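Local coordinates for protein disulfide isomerase (Pseudomonas aeruginosa, PDB 4N30) that belongs to the DsbA subfamily of thioredoxin-fold oxidoreductases and probably introduces or rearranges disulfide bonds in other proteins, at residues Thr57-Cys69 with Trp90-Ala102. Residues are numbered along the deposited sequence; the frame is centred on the assembly and turned at random. Where two conformers were deposited one is given.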
# COMPACT_ATOMS: atom_id res chain seq x y z
N THR A 57 -6.01 8.93 -7.79
CA THR A 57 -5.48 8.08 -6.69
C THR A 57 -4.67 6.95 -7.35
O THR A 57 -5.19 6.21 -8.21
CB THR A 57 -6.60 7.43 -5.99
OG1 THR A 57 -7.27 8.42 -5.19
CG2 THR A 57 -6.11 6.29 -4.95
N ILE A 58 -3.42 6.82 -6.92
CA ILE A 58 -2.57 5.66 -7.27
C ILE A 58 -2.78 4.56 -6.24
O ILE A 58 -2.41 4.80 -5.03
CB ILE A 58 -1.10 6.01 -7.31
CG1 ILE A 58 -0.79 7.10 -8.38
CG2 ILE A 58 -0.25 4.76 -7.54
CD1 ILE A 58 0.62 7.70 -8.36
N ASN A 59 -3.48 3.48 -6.57
CA ASN A 59 -3.59 2.30 -5.72
C ASN A 59 -2.40 1.41 -5.93
O ASN A 59 -2.19 0.96 -7.07
CB ASN A 59 -4.87 1.51 -6.04
CG ASN A 59 -6.09 2.29 -5.68
OD1 ASN A 59 -6.53 2.27 -4.53
ND2 ASN A 59 -6.64 3.02 -6.66
N GLU A 60 -1.55 1.29 -4.92
CA GLU A 60 -0.29 0.54 -5.08
C GLU A 60 -0.47 -0.82 -4.42
O GLU A 60 -0.53 -0.91 -3.18
CB GLU A 60 0.90 1.31 -4.40
CG GLU A 60 2.20 0.52 -4.43
CD GLU A 60 3.28 1.03 -3.52
OE1 GLU A 60 3.12 1.94 -2.79
OE2 GLU A 60 4.35 0.34 -3.55
N TYR A 61 -0.67 -1.85 -5.20
CA TYR A 61 -0.75 -3.21 -4.71
C TYR A 61 0.64 -3.68 -4.39
O TYR A 61 1.52 -3.77 -5.28
CB TYR A 61 -1.42 -4.15 -5.74
CG TYR A 61 -2.90 -3.88 -5.84
CD1 TYR A 61 -3.80 -4.66 -5.12
CD2 TYR A 61 -3.41 -2.84 -6.65
CE1 TYR A 61 -5.17 -4.41 -5.13
CE2 TYR A 61 -4.80 -2.58 -6.68
CZ TYR A 61 -5.61 -3.41 -5.95
OH TYR A 61 -6.99 -3.14 -5.92
N ALA A 62 0.89 -4.01 -3.14
CA ALA A 62 2.26 -4.17 -2.65
C ALA A 62 2.39 -5.17 -1.53
O ALA A 62 1.41 -5.57 -0.86
CB ALA A 62 2.81 -2.82 -2.20
N ASP A 63 3.63 -5.64 -1.38
CA ASP A 63 3.99 -6.78 -0.48
C ASP A 63 5.26 -6.33 0.27
O ASP A 63 6.22 -5.83 -0.34
CB ASP A 63 4.28 -7.96 -1.47
CG ASP A 63 5.01 -9.14 -0.84
OD1 ASP A 63 5.52 -9.11 0.25
OD2 ASP A 63 5.01 -10.20 -1.59
N LEU A 64 5.19 -6.42 1.61
CA LEU A 64 6.24 -5.87 2.46
C LEU A 64 7.52 -6.75 2.43
O LEU A 64 8.54 -6.25 2.95
CB LEU A 64 5.67 -5.74 3.88
CG LEU A 64 4.76 -4.50 3.96
CD1 LEU A 64 3.77 -4.64 5.14
CD2 LEU A 64 5.55 -3.19 4.08
N GLU A 65 7.50 -7.91 1.82
CA GLU A 65 8.66 -8.74 1.51
C GLU A 65 9.21 -8.49 0.14
O GLU A 65 10.25 -9.12 -0.19
CB GLU A 65 8.33 -10.22 1.74
CG GLU A 65 8.10 -10.59 3.21
CD GLU A 65 9.35 -10.35 4.01
OE1 GLU A 65 9.49 -9.30 4.60
OE2 GLU A 65 10.24 -11.23 3.99
N CYS A 66 8.57 -7.71 -0.69
CA CYS A 66 8.97 -7.61 -2.12
C CYS A 66 10.01 -6.55 -2.30
O CYS A 66 9.91 -5.39 -1.87
CB CYS A 66 7.69 -7.25 -2.90
SG CYS A 66 8.08 -6.72 -4.60
N PRO A 67 11.15 -6.97 -2.90
CA PRO A 67 12.28 -6.02 -3.04
C PRO A 67 11.95 -4.89 -3.97
O PRO A 67 12.60 -3.82 -3.84
CB PRO A 67 13.41 -6.96 -3.60
CG PRO A 67 12.69 -8.03 -4.31
CD PRO A 67 11.42 -8.30 -3.48
N PHE A 68 11.08 -5.12 -4.91
CA PHE A 68 10.64 -4.01 -5.79
C PHE A 68 9.82 -2.98 -5.03
O PHE A 68 10.02 -1.77 -5.14
CB PHE A 68 9.86 -4.60 -6.99
CG PHE A 68 10.64 -5.56 -7.85
CD1 PHE A 68 11.66 -5.08 -8.73
CD2 PHE A 68 10.30 -6.92 -7.84
CE1 PHE A 68 12.35 -6.03 -9.55
CE2 PHE A 68 10.94 -7.83 -8.70
CZ PHE A 68 11.94 -7.40 -9.53
N CYS A 69 8.91 -3.51 -4.24
CA CYS A 69 8.10 -2.59 -3.41
C CYS A 69 8.97 -1.83 -2.42
O CYS A 69 8.66 -0.65 -2.15
CB CYS A 69 7.04 -3.39 -2.69
SG CYS A 69 5.77 -4.09 -3.76
N TRP A 90 -2.22 2.43 -0.23
CA TRP A 90 -1.58 1.13 -0.21
C TRP A 90 -2.66 0.07 -0.31
O TRP A 90 -3.59 0.12 0.55
CB TRP A 90 -0.83 0.97 1.11
CG TRP A 90 -0.17 -0.39 1.33
CD1 TRP A 90 -0.75 -1.55 1.80
CD2 TRP A 90 1.21 -0.74 1.07
NE1 TRP A 90 0.16 -2.53 1.91
CE2 TRP A 90 1.37 -2.09 1.49
CE3 TRP A 90 2.31 0.01 0.62
CZ2 TRP A 90 2.60 -2.74 1.43
CZ3 TRP A 90 3.54 -0.64 0.60
CH2 TRP A 90 3.66 -2.00 1.00
N ARG A 91 -2.53 -0.90 -1.17
CA ARG A 91 -3.42 -2.05 -1.22
C ARG A 91 -2.60 -3.28 -0.99
O ARG A 91 -1.52 -3.48 -1.55
CB ARG A 91 -4.10 -2.11 -2.60
CG ARG A 91 -4.85 -0.83 -3.02
CD ARG A 91 -5.91 -0.37 -2.05
NE ARG A 91 -6.94 -1.30 -2.20
CZ ARG A 91 -7.91 -1.27 -3.13
NH1 ARG A 91 -7.98 -0.33 -4.06
NH2 ARG A 91 -8.80 -2.26 -3.14
N HIS A 92 -3.10 -4.25 -0.23
CA HIS A 92 -2.33 -5.44 0.11
C HIS A 92 -2.33 -6.45 -0.95
O HIS A 92 -3.42 -6.96 -1.34
CB HIS A 92 -2.86 -6.04 1.43
CG HIS A 92 -2.68 -5.16 2.57
ND1 HIS A 92 -1.47 -4.94 3.16
CD2 HIS A 92 -3.63 -4.43 3.30
CE1 HIS A 92 -1.66 -4.10 4.19
NE2 HIS A 92 -2.96 -3.75 4.26
N LEU A 93 -1.13 -6.92 -1.33
CA LEU A 93 -1.01 -8.11 -2.09
C LEU A 93 0.28 -8.80 -1.67
O LEU A 93 1.20 -8.96 -2.44
CB LEU A 93 -1.04 -7.81 -3.58
CG LEU A 93 -1.01 -9.02 -4.53
CD1 LEU A 93 -2.24 -9.87 -4.26
CD2 LEU A 93 -0.98 -8.57 -5.99
N PRO A 94 0.24 -9.44 -0.48
CA PRO A 94 1.36 -10.28 -0.08
C PRO A 94 1.41 -11.47 -1.01
O PRO A 94 0.42 -12.20 -1.15
CB PRO A 94 1.00 -10.70 1.37
CG PRO A 94 -0.50 -10.49 1.43
CD PRO A 94 -0.82 -9.33 0.55
N LEU A 95 2.53 -11.75 -1.62
CA LEU A 95 2.64 -12.79 -2.66
C LEU A 95 2.88 -14.12 -1.97
O LEU A 95 3.60 -14.22 -0.98
CB LEU A 95 3.80 -12.51 -3.62
CG LEU A 95 3.60 -11.19 -4.43
CD1 LEU A 95 4.87 -11.01 -5.28
CD2 LEU A 95 2.33 -11.30 -5.27
N GLN A 96 2.28 -15.18 -2.49
CA GLN A 96 2.38 -16.49 -1.87
C GLN A 96 3.84 -16.92 -1.70
O GLN A 96 4.14 -17.56 -0.67
CB GLN A 96 1.63 -17.53 -2.73
CG GLN A 96 1.52 -18.92 -2.08
CD GLN A 96 0.77 -18.93 -0.72
OE1 GLN A 96 -0.18 -18.23 -0.54
NE2 GLN A 96 1.32 -19.72 0.21
N MET A 97 4.74 -16.58 -2.63
CA MET A 97 6.15 -17.02 -2.49
C MET A 97 6.85 -16.35 -1.31
O MET A 97 7.92 -16.83 -0.95
CB MET A 97 6.90 -16.77 -3.80
CG MET A 97 7.18 -15.27 -4.04
SD MET A 97 7.60 -15.01 -5.74
CE MET A 97 8.09 -13.29 -5.68
N HIS A 98 6.25 -15.28 -0.75
CA HIS A 98 6.78 -14.67 0.43
C HIS A 98 6.19 -15.15 1.75
O HIS A 98 6.59 -14.68 2.83
CB HIS A 98 6.75 -13.13 0.30
CG HIS A 98 7.54 -12.61 -0.82
ND1 HIS A 98 8.80 -13.01 -1.24
CD2 HIS A 98 7.18 -11.57 -1.62
CE1 HIS A 98 9.18 -12.23 -2.30
NE2 HIS A 98 8.18 -11.36 -2.52
N GLY A 99 5.22 -16.05 1.65
CA GLY A 99 4.75 -16.87 2.78
C GLY A 99 4.20 -16.06 3.96
O GLY A 99 3.64 -14.95 3.81
N GLU A 100 4.40 -16.63 5.12
CA GLU A 100 3.84 -16.10 6.32
C GLU A 100 4.34 -14.70 6.62
O GLU A 100 3.57 -13.87 7.14
CB GLU A 100 4.13 -17.09 7.50
CG GLU A 100 3.52 -16.66 8.86
CD GLU A 100 1.98 -16.47 8.81
OE1 GLU A 100 1.27 -16.90 7.90
OE2 GLU A 100 1.41 -15.74 9.68
N ALA A 101 5.58 -14.40 6.40
CA ALA A 101 6.14 -13.11 6.74
C ALA A 101 5.37 -11.99 6.10
O ALA A 101 5.05 -11.00 6.75
CB ALA A 101 7.57 -13.01 6.29
N ALA A 102 5.03 -12.11 4.80
CA ALA A 102 4.35 -11.01 4.13
C ALA A 102 2.94 -10.81 4.68
O ALA A 102 2.41 -9.70 4.78
CB ALA A 102 4.37 -11.23 2.62
O HOH W 1 0.86 -6.11 2.00
O HOH W 2 2.96 -7.67 2.86
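Ala-62 on Trp-90 is the tight part of this contact: the methyl CB sits over one face of the six-membered ring, 3.6 Å from its centroid and 18° off the normal. CG anti to the backbone N (chi1 176°) sends the indole along the sheet face, chi2 of -83° turns its face to the methyl, and Leu-64 CG meets CZ2 at 3.8 Å. Three backbone bonds hold the parallel pairing: Arg-91 N to Glu-60 O, Ala-62 N to Arg-91 O and Leu-93 N to Ala-62 O. On the other sheet face, Arg-91 CB lies over one face of the Tyr-61 ring, 3.6 Å from its centroid. Arg-91 NH1 bonds Asn-59 OD1 (3.0 Å), in the guanidinium plane but above the amide carbonyl.

Beyond the strands the contact becomes hydrated: water 1 joins Ala-62 O and His-92 ND1, water 2 Leu-64 N and Ala-102 O, and Pro-94 and Leu-95 are partly exposed. Glu-65 CB still packs over one face of the His-98 ring, 4.0 Å from its centroid. Within 57-69, an Asx turn (Glu-65 N to Asp-63 OD1, 2.8 Å) and Asp-63 N to Cys-69 SG fix the loop's shape. Cys-66 and Cys-69 fit a thioredoxin-type CxxC; Cys-66 stands at the N-cap, and its SG accepts Cys-69 N.

Both strands belong to the beta-alpha-beta unit 56-62, 67-81, 86-92. Helix 162-177 covers Tyr-61 and salt-bridges Arg-91 through Asp-171; helix 99-131 packs against Leu-64 and Trp-90.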